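Local coordinates for tudor domain-containing protein 1 (PDB 4B9W) that binds arginine-methylated Piwi proteins through its Tudor domains and helps silence transposable elements by way of the piRNA pathway during mouse spermatogenesis, at residues Gln50-Tyr55 and Pro119-Leu124; Asn95-Phe100 and Val106-Thr111; Gln152-Gly157 and Lys185-Val190. One frame throughout, in Å; residues are numbered along the deposited sequence.

Interaction 1: Gln50-Tyr55 and Pro119-Leu124; sequences QSLADY and PQFLLL
Phe121 presses its ring against three residues of helix 41-57: Ser51, Leu52 and Tyr55. The CH-pi contact is made by Leu52. Its methyl CD2 lies over one face of the Phe121 ring, 3.6 Å from the ring centroid and 18° off the normal. The methyl is displaced toward the root of the ring, and Leu52 CD2 to Phe121 CG is 3.4 Å. The Leu52 and Phe121 side chains run antiparallel, each passing the other.

The aromatic contact is with Tyr55. The Tyr55 and Phe121 ring planes are inclined at 50°, with the ring centroids 5.1 Å apart. Phe121 CE2 rests over one face of the Tyr55 ring, near its rim, with Tyr55 CG 3.6 Å away. Phe121 CZ also reaches the methylene, at 3.7 Å from Tyr55 CB. Phe121 gets there because its CG is anti to the carbonyl carbon (chi1 -62°), which sends the ring out toward the helix.

Helix 41-57 is the linker helix of an extended Tudor domain. The contact fixes to it the loop that leaves the Tudor core after strand 114-116. Leu48, a turn earlier on the helix, also touches Phe121. Cys73 of strand 71-76 touches both Leu52 and Tyr55. With an alanine at Phe121, Leu52 CD2 and the Tyr55 ring would probably lose their common partner, and a gap would open between loop and helix.

The last apolar contact is Ser51 CB, 3.7 Å from Phe121 CE1.

Polar groups are held beside this apolar contact. Tyr55 OH is hydrogen-bonded to Ala116 O. Leu122 N bonds to Pro119 O at 3.1 Å, within the short 3-10 turn. Phe121 O and Leu124 O both accept from Arg84 NH1.

Interaction 2: Asn95-Phe100 and Val106-Thr111; sequences NVKVHF and VEEVTT
Val106 lies across from His99 in a non-hydrogen-bonded pair, and its two methyls divide the work. CG2 meets the His99 ring obliquely, 3.7 Å from His99 ND1. CG1 turns the other way, to Lys97 CB. Next along the strands the backbone ladder begins: Val98 and Glu107 form a hydrogen-bonded pair, with Glu107 N to Val98 O at 2.9 Å. Val96 and Val109 form the next such pair, and Val109 N to Val96 O is 2.8 Å.

Asn95 closes the other end. Its ND2 donates to Glu108 OE2 at 3.1 Å, with an N-H...O angle of 156°. The carboxylate accepts with its anti lone pair, and the acceptor lies near the amide plane, although the two flat groups are turned 70° apart. Asn95 OD1 accepts a hydrogen bond from a water, which in turn accepts one from Thr111 N. Both ends of the amide are therefore gripped, which probably fixes its rotation.

Glu108 reaches Asn95 with CG anti to its own backbone N (chi1 -179°) and the chain extended. The same stretched chain passes at a slant over Lys97, but the opposite charges stay apart: Glu108 OE1 is 4.9 Å from Lys97 NZ. Lys97 also packs on Lys97 of the second subunit.

The other face of the pair of strands is more apolar. Val98 CG1 meets Val109 CG2 at 4.1 Å, and Leu114 touches Val96, Val98 and Val109. Glu107 CG comes to the edge of the Phe100 ring at Phe100 CE2, 3.5 Å away, while Glu107 OE2 bonds to Asn105. Phe100 meets Phe76 edge-to-face and packs on the modified side chain of the bound peptide. This is an antiparallel beta hairpin of the Tudor core, with an aromatic residue beside the methylarginine cage.

Interaction 3: Gln152-Gly157 and Lys185-Val190; sequences QACVVG and KIISDV
Ile187 and Val190 grip Cys154 from one side of a short helix. Both segments belong to the staphylococcal-nuclease-like lobe of the extended Tudor domain, where helices 145-155 and 187-193 flank a curled sheet. Lys185 and Ile186 bring the chain in along the edge of that sheet. The backbone of Lys185 is hydrogen-bonded to Asp178 of strand 171-178, and Ile186 then takes the N-cap position of helix 187-193.

Ile187 comes first on the helix and meets Cys154 of segment 152-157 with two methyls. Its CG2 is 3.7 Å from Cys154 CB. Ile187 CD1 is 3.9 Å from Cys154 CB. CG2 stands anti to the backbone N of Ile187, and this turns it to Cys154. Ile187 is buried, and it also touches Leu160 and Leu176 of the sheet. It thus bridges Cys154 and the strands 160-168 and 171-178.

One turn on, Val190 adds a lighter contact through a single methyl. Its CB is directed toward the first helix, and CG1 is anti to the backbone N (chi1 179°). The sulfur of Cys154 touches both side chains: Cys154 SG is 3.9 Å from Ile187 CG2 and 3.9 Å from Val190 CG1.

In the fold
Interactions 1 and 2 belong to the Tudor half of the chain, and interaction 3 to the nuclease-like half. The centres of interactions 1 and 2 are 19 Å apart, and their nearest atoms about 8 Å. Along the sequence, the hairpin of interaction 2 falls between the two segments of interaction 1. Interaction 3 follows both and lies across the centre of the chain, its centre 34 Å from that of interaction 1 and 31 Å from that of interaction 2. The bound peptide touches both halves. Phe100 in interaction 2 packs on its modified side chain, and Gln152 at interaction 3 packs on an apolar one.

Interaction 1: Gln50-Tyr55 and Pro119-Leu124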
loop_
_atom_site.group_PDB
_atom_site.type_symbol
_atom_site.label_atom_id
_atom_site.label_comp_id
_atom_site.label_asym_id
_atom_site.label_seq_id
_atom_site.Cartn_x
_atom_site.Cartn_y
_atom_site.Cartn_z
ATOM N N GLN A 50 -12.181 10.198 23.477
ATOM C CA GLN A 50 -12.364 11.313 24.381
ATOM C C GLN A 50 -11.096 11.486 25.219
ATOM O O GLN A 50 -10.569 12.586 25.339
ATOM C CB GLN A 50 -13.595 11.085 25.265
ATOM C CG GLN A 50 -13.776 12.139 26.339
ATOM C CD GLN A 50 -13.745 13.529 25.770
ATOM O OE1 GLN A 50 -14.629 13.887 25.002
ATOM N NE2 GLN A 50 -12.715 14.322 26.123
ATOM N N SER A 51 -10.587 10.396 25.773
ATOM C CA SER A 51 -9.382 10.474 26.589
ATOM C C SER A 51 -8.177 10.957 25.785
ATOM O O SER A 51 -7.309 11.628 26.332
ATOM C CB SER A 51 -9.075 9.132 27.252
ATOM O OG SER A 51 -10.019 8.855 28.272
ATOM N N LEU A 52 -8.128 10.620 24.494
ATOM C CA LEU A 52 -7.037 11.066 23.620
ATOM C C LEU A 52 -7.150 12.545 23.309
ATOM O O LEU A 52 -6.131 13.205 23.117
ATOM C CB LEU A 52 -7.009 10.289 22.283
ATOM C CG LEU A 52 -6.612 8.808 22.273
ATOM C CD1 LEU A 52 -6.345 8.335 20.840
ATOM C CD2 LEU A 52 -5.403 8.518 23.149
ATOM N N ALA A 53 -8.381 13.054 23.196
ATOM C CA ALA A 53 -8.584 14.491 22.972
ATOM C C ALA A 53 -8.030 15.297 24.145
ATOM O O ALA A 53 -7.364 16.303 23.958
ATOM C CB ALA A 53 -10.060 14.817 22.776
ATOM N N ASP A 54 -8.326 14.861 25.354
ATOM C CA ASP A 54 -7.865 15.565 26.562
ATOM C C ASP A 54 -6.347 15.505 26.653
ATOM O O ASP A 54 -5.691 16.520 26.818
ATOM C CB ASP A 54 -8.518 14.956 27.809
ATOM C CG ASP A 54 -10.039 15.029 27.772
ATOM O OD1 ASP A 54 -10.597 15.787 26.962
ATOM O OD2 ASP A 54 -10.693 14.314 28.549
ATOM N N TYR A 55 -5.808 14.301 26.493
ATOM C CA TYR A 55 -4.371 14.054 26.572
ATOM C C TYR A 55 -3.640 14.859 25.501
ATOM O O TYR A 55 -2.641 15.521 25.800
ATOM C CB TYR A 55 -4.088 12.544 26.431
ATOM C CG TYR A 55 -2.670 12.189 26.043
ATOM C CD1 TYR A 55 -1.625 12.251 26.974
ATOM C CD2 TYR A 55 -2.371 11.786 24.742
ATOM C CE1 TYR A 55 -0.321 11.939 26.609
ATOM C CE2 TYR A 55 -1.084 11.457 24.372
ATOM C CZ TYR A 55 -0.060 11.537 25.299
ATOM O OH TYR A 55 1.217 11.212 24.912
ATOM N N PRO A 119 1.027 3.730 27.014
ATOM C CA PRO A 119 0.538 2.355 27.139
ATOM C C PRO A 119 -0.916 2.191 27.590
ATOM O O PRO A 119 -1.560 1.192 27.249
ATOM C CB PRO A 119 1.474 1.761 28.192
ATOM C CG PRO A 119 2.754 2.492 28.001
ATOM C CD PRO A 119 2.371 3.885 27.608
ATOM N N GLN A 120 -1.444 3.134 28.354
ATOM C CA GLN A 120 -2.805 2.965 28.854
ATOM C C GLN A 120 -3.830 3.207 27.770
ATOM O O GLN A 120 -4.976 2.806 27.913
ATOM C CB GLN A 120 -3.102 3.876 30.036
ATOM C CG GLN A 120 -2.838 5.346 29.787
ATOM C CD GLN A 120 -1.537 5.789 30.417
ATOM O OE1 GLN A 120 -0.478 5.152 30.231
ATOM N NE2 GLN A 120 -1.603 6.878 31.181
ATOM N N PHE A 121 -3.421 3.893 26.706
ATOM C CA PHE A 121 -4.270 4.083 25.540
ATOM C C PHE A 121 -4.185 2.937 24.534
ATOM O O PHE A 121 -4.826 2.997 23.495
ATOM C CB PHE A 121 -3.904 5.393 24.832
ATOM C CG PHE A 121 -4.099 6.617 25.680
ATOM C CD1 PHE A 121 -5.326 6.871 26.286
ATOM C CD2 PHE A 121 -3.070 7.530 25.852
ATOM C CE1 PHE A 121 -5.514 8.009 27.051
ATOM C CE2 PHE A 121 -3.242 8.662 26.634
ATOM C CZ PHE A 121 -4.471 8.911 27.223
ATOM N N LEU A 122 -3.403 1.907 24.838
ATOM C CA LEU A 122 -3.210 0.777 23.929
ATOM C C LEU A 122 -3.835 -0.503 24.483
ATOM O O LEU A 122 -3.634 -1.581 23.937
ATOM C CB LEU A 122 -1.722 0.545 23.663
ATOM C CG LEU A 122 -0.920 1.583 22.876
ATOM C CD1 LEU A 122 0.546 1.179 22.900
ATOM C CD2 LEU A 122 -1.414 1.710 21.436
ATOM N N LEU A 123 -4.608 -0.385 25.554
ATOM C CA LEU A 123 -5.299 -1.557 26.128
ATOM C C LEU A 123 -6.465 -2.047 25.251
ATOM O O LEU A 123 -6.626 -3.250 25.046
ATOM C CB LEU A 123 -5.800 -1.226 27.535
ATOM C CG LEU A 123 -4.669 -0.881 28.506
ATOM C CD1 LEU A 123 -5.224 -0.450 29.862
ATOM C CD2 LEU A 123 -3.743 -2.080 28.645
ATOM N N LEU A 124 -7.277 -1.123 24.754
ATOM C CA LEU A 124 -8.366 -1.457 23.855
ATOM C C LEU A 124 -7.774 -2.006 22.543
ATOM O O LEU A 124 -6.870 -1.413 21.968
ATOM C CB LEU A 124 -9.208 -0.219 23.584
ATOM C CG LEU A 124 -10.484 -0.385 22.776
ATOM C CD1 LEU A 124 -11.581 -1.076 23.595
ATOM C CD2 LEU A 124 -10.922 0.983 22.277
#

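Interaction 2: Asn95-Phe100 and Val106-Thr111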
loop_
_atom_site.group_PDB
_atom_site.type_symbol
_atom_site.label_atom_id
_atom_site.label_comp_id
_atom_site.label_asym_id
_atom_site.label_seq_id
_atom_site.Cartn_x
_atom_site.Cartn_y
_atom_site.Cartn_z
ATOM N N ASN A 95 7.456 14.719 6.169
ATOM C CA ASN A 95 6.112 14.282 6.584
ATOM C C ASN A 95 6.042 12.787 6.754
ATOM O O ASN A 95 6.906 12.057 6.269
ATOM C CB ASN A 95 5.063 14.739 5.577
ATOM C CG ASN A 95 4.846 16.219 5.630
ATOM O OD1 ASN A 95 5.524 16.913 6.376
ATOM N ND2 ASN A 95 3.911 16.714 4.832
ATOM N N VAL A 96 5.004 12.344 7.445
ATOM C CA VAL A 96 4.852 10.949 7.847
ATOM C C VAL A 96 3.431 10.501 7.444
ATOM O O VAL A 96 2.456 11.230 7.694
ATOM C CB VAL A 96 5.056 10.801 9.388
ATOM C CG1 VAL A 96 4.865 9.366 9.835
ATOM C CG2 VAL A 96 6.439 11.288 9.833
ATOM N N LYS A 97 3.304 9.337 6.800
ATOM C CA LYS A 97 1.976 8.737 6.603
ATOM C C LYS A 97 1.644 7.817 7.734
ATOM O O LYS A 97 2.450 6.974 8.133
ATOM C CB LYS A 97 1.856 7.966 5.298
ATOM C CG LYS A 97 1.928 8.880 4.107
ATOM C CD LYS A 97 1.405 8.225 2.870
ATOM C CE LYS A 97 1.500 9.205 1.729
ATOM N NZ LYS A 97 1.298 8.502 0.443
ATOM N N VAL A 98 0.426 7.966 8.227
ATOM C CA VAL A 98 -0.030 7.216 9.366
ATOM C C VAL A 98 -1.277 6.419 9.014
ATOM O O VAL A 98 -2.129 6.907 8.270
ATOM C CB VAL A 98 -0.313 8.143 10.557
ATOM C CG1 VAL A 98 0.994 8.736 11.043
ATOM C CG2 VAL A 98 -1.332 9.227 10.174
ATOM N N HIS A 99 -1.330 5.192 9.533
ATOM C CA HIS A 99 -2.489 4.321 9.478
ATOM C C HIS A 99 -3.325 4.499 10.702
ATOM O O HIS A 99 -2.908 4.155 11.808
ATOM C CB HIS A 99 -2.047 2.863 9.398
ATOM C CG HIS A 99 -3.195 1.910 9.258
ATOM N ND1 HIS A 99 -3.674 1.528 8.050
ATOM C CD2 HIS A 99 -4.008 1.326 10.213
ATOM C CE1 HIS A 99 -4.729 0.699 8.245
ATOM N NE2 HIS A 99 -4.924 0.587 9.577
ATOM N N PHE A 100 -4.519 5.059 10.540
ATOM C CA PHE A 100 -5.437 5.199 11.674
ATOM C C PHE A 100 -6.039 3.835 12.047
ATOM O O PHE A 100 -6.900 3.322 11.346
ATOM C CB PHE A 100 -6.512 6.263 11.343
ATOM C CG PHE A 100 -5.971 7.661 11.360
ATOM C CD1 PHE A 100 -5.730 8.293 12.567
ATOM C CD2 PHE A 100 -5.679 8.340 10.183
ATOM C CE1 PHE A 100 -5.202 9.578 12.610
ATOM C CE2 PHE A 100 -5.154 9.619 10.214
ATOM C CZ PHE A 100 -4.919 10.243 11.431
ATOM N N VAL A 106 -5.464 5.890 5.831
ATOM C CA VAL A 106 -4.077 6.329 5.902
ATOM C C VAL A 106 -4.038 7.789 5.480
ATOM O O VAL A 106 -4.580 8.124 4.441
ATOM C CB VAL A 106 -3.175 5.492 4.957
ATOM C CG1 VAL A 106 -1.787 6.131 4.792
ATOM C CG2 VAL A 106 -3.064 4.058 5.464
ATOM N N GLU A 107 -3.403 8.650 6.270
ATOM C CA GLU A 107 -3.242 10.070 5.917
ATOM C C GLU A 107 -1.768 10.543 6.043
ATOM O O GLU A 107 -1.025 10.080 6.900
ATOM C CB GLU A 107 -4.115 10.961 6.822
ATOM C CG GLU A 107 -5.597 10.592 6.927
ATOM C CD GLU A 107 -6.340 10.629 5.601
ATOM O OE1 GLU A 107 -5.995 11.495 4.765
ATOM O OE2 GLU A 107 -7.283 9.801 5.407
ATOM N N GLU A 108 -1.375 11.494 5.209
ATOM C CA GLU A 108 -0.090 12.175 5.348
ATOM C C GLU A 108 -0.202 13.340 6.330
ATOM O O GLU A 108 -1.022 14.245 6.125
ATOM C CB GLU A 108 0.364 12.711 4.008
ATOM C CG GLU A 108 1.710 13.424 4.088
ATOM C CD GLU A 108 2.247 13.803 2.730
ATOM O OE1 GLU A 108 1.834 13.175 1.744
ATOM O OE2 GLU A 108 3.091 14.726 2.653
ATOM N N VAL A 109 0.615 13.311 7.390
ATOM C CA VAL A 109 0.641 14.373 8.390
ATOM C C VAL A 109 2.049 14.968 8.557
ATOM O O VAL A 109 3.051 14.427 8.049
ATOM C CB VAL A 109 0.073 13.897 9.747
ATOM C CG1 VAL A 109 -1.365 13.414 9.584
ATOM C CG2 VAL A 109 0.923 12.794 10.374
ATOM N N THR A 110 2.094 16.132 9.197
ATOM C CA THR A 110 3.331 16.771 9.582
ATOM C C THR A 110 3.701 16.349 11.009
ATOM O O THR A 110 2.887 15.720 11.735
ATOM C CB THR A 110 3.178 18.311 9.579
ATOM O OG1 THR A 110 2.197 18.692 10.553
ATOM C CG2 THR A 110 2.775 18.831 8.195
ATOM N N THR A 111 4.899 16.745 11.431
ATOM C CA THR A 111 5.411 16.396 12.758
ATOM C C THR A 111 4.646 17.038 13.919
ATOM O O THR A 111 4.599 16.471 15.012
ATOM C CB THR A 111 6.906 16.720 12.889
ATOM O OG1 THR A 111 7.177 18.020 12.339
ATOM C CG2 THR A 111 7.713 15.688 12.146
HETATM O O HOH W 1 6.616 17.570 8.806
#

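Interaction 3: Gln152-Gly157 and Lys185-Val190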
loop_
_atom_site.group_PDB
_atom_site.type_symbol
_atom_site.label_atom_id
_atom_site.label_comp_id
_atom_site.label_asym_id
_atom_site.label_seq_id
_atom_site.Cartn_x
_atom_site.Cartn_y
_atom_site.Cartn_z
ATOM N N GLN A 152 -20.458 -0.301 -1.938
ATOM C CA GLN A 152 -20.657 0.823 -1.015
ATOM C C GLN A 152 -22.155 1.135 -0.812
ATOM O O GLN A 152 -22.615 1.324 0.320
ATOM C CB GLN A 152 -19.890 2.048 -1.553
ATOM C CG GLN A 152 -20.215 3.387 -0.940
ATOM C CD GLN A 152 -19.842 3.457 0.510
ATOM O OE1 GLN A 152 -18.941 2.742 0.968
ATOM N NE2 GLN A 152 -20.504 4.338 1.247
ATOM N N ALA A 153 -22.907 1.143 -1.909
ATOM C CA ALA A 153 -24.353 1.350 -1.872
ATOM C C ALA A 153 -25.083 0.197 -1.131
ATOM O O ALA A 153 -26.157 0.416 -0.549
ATOM C CB ALA A 153 -24.914 1.564 -3.297
ATOM N N CYS A 154 -24.495 -1.004 -1.110
ATOM C CA CYS A 154 -25.029 -2.108 -0.256
ATOM C C CYS A 154 -24.742 -1.976 1.235
ATOM O O CYS A 154 -25.379 -2.652 2.020
ATOM C CB CYS A 154 -24.463 -3.472 -0.653
ATOM S SG CYS A 154 -24.815 -3.977 -2.333
ATOM N N VAL A 155 -23.761 -1.181 1.632
ATOM C CA VAL A 155 -23.409 -1.129 3.060
ATOM C C VAL A 155 -23.635 0.241 3.705
ATOM O O VAL A 155 -23.749 0.322 4.932
ATOM C CB VAL A 155 -21.945 -1.572 3.327
ATOM C CG1 VAL A 155 -21.640 -2.884 2.633
ATOM C CG2 VAL A 155 -20.948 -0.499 2.893
ATOM N N VAL A 156 -23.677 1.313 2.912
ATOM C CA VAL A 156 -23.750 2.658 3.500
ATOM C C VAL A 156 -24.939 2.825 4.483
ATOM O O VAL A 156 -26.050 2.385 4.189
ATOM C CB VAL A 156 -23.798 3.743 2.407
ATOM C CG1 VAL A 156 -25.116 3.692 1.630
ATOM C CG2 VAL A 156 -23.549 5.120 3.021
ATOM N N GLY A 157 -24.695 3.430 5.656
ATOM C CA GLY A 157 -25.763 3.686 6.646
ATOM C C GLY A 157 -26.456 2.462 7.237
ATOM O O GLY A 157 -27.533 2.559 7.826
ATOM N N LYS A 185 -30.192 -10.323 2.509
ATOM C CA LYS A 185 -29.490 -9.987 1.262
ATOM C C LYS A 185 -28.002 -10.215 1.510
ATOM O O LYS A 185 -27.381 -9.554 2.355
ATOM C CB LYS A 185 -29.821 -8.540 0.824
ATOM C CG LYS A 185 -31.336 -8.229 0.890
ATOM C CD LYS A 185 -31.787 -6.757 1.046
ATOM C CE LYS A 185 -32.362 -6.287 2.426
ATOM N NZ LYS A 185 -32.551 -7.188 3.637
ATOM N N ILE A 186 -27.452 -11.218 0.829
ATOM C CA ILE A 186 -26.027 -11.526 0.916
ATOM C C ILE A 186 -25.328 -10.683 -0.133
ATOM O O ILE A 186 -25.610 -10.805 -1.357
ATOM C CB ILE A 186 -25.735 -13.017 0.685
ATOM C CG1 ILE A 186 -26.548 -13.871 1.669
ATOM C CG2 ILE A 186 -24.226 -13.290 0.826
ATOM C CD1 ILE A 186 -26.176 -15.347 1.712
ATOM N N ILE A 187 -24.412 -9.835 0.332
ATOM C CA ILE A 187 -23.908 -8.766 -0.501
ATOM C C ILE A 187 -23.198 -9.334 -1.747
ATOM O O ILE A 187 -23.436 -8.871 -2.879
ATOM C CB ILE A 187 -23.019 -7.802 0.316
ATOM C CG1 ILE A 187 -23.755 -7.277 1.581
ATOM C CG2 ILE A 187 -22.534 -6.657 -0.560
ATOM C CD1 ILE A 187 -25.148 -6.736 1.347
ATOM N N SER A 188 -22.390 -10.378 -1.565
ATOM C CA SER A 188 -21.743 -11.066 -2.708
ATOM C C SER A 188 -22.737 -11.490 -3.817
ATOM O O SER A 188 -22.458 -11.316 -5.009
ATOM C CB SER A 188 -20.929 -12.282 -2.224
ATOM O OG SER A 188 -21.767 -13.323 -1.714
ATOM N N ASP A 189 -23.894 -12.025 -3.423
ATOM C CA ASP A 189 -24.947 -12.364 -4.377
ATOM C C ASP A 189 -25.243 -11.214 -5.281
ATOM O O ASP A 189 -25.336 -11.378 -6.494
ATOM C CB ASP A 189 -26.270 -12.747 -3.685
ATOM C CG ASP A 189 -27.336 -13.230 -4.687
ATOM O OD1 ASP A 189 -27.155 -14.309 -5.295
ATOM O OD2 ASP A 189 -28.352 -12.519 -4.885
ATOM N N VAL A 190 -25.424 -10.047 -4.671
ATOM C CA VAL A 190 -25.719 -8.821 -5.395
ATOM C C VAL A 190 -24.662 -8.563 -6.439
ATOM O O VAL A 190 -24.990 -8.389 -7.618
ATOM C CB VAL A 190 -25.787 -7.608 -4.450
ATOM C CG1 VAL A 190 -26.079 -6.338 -5.222
ATOM C CG2 VAL A 190 -26.824 -7.849 -3.339
#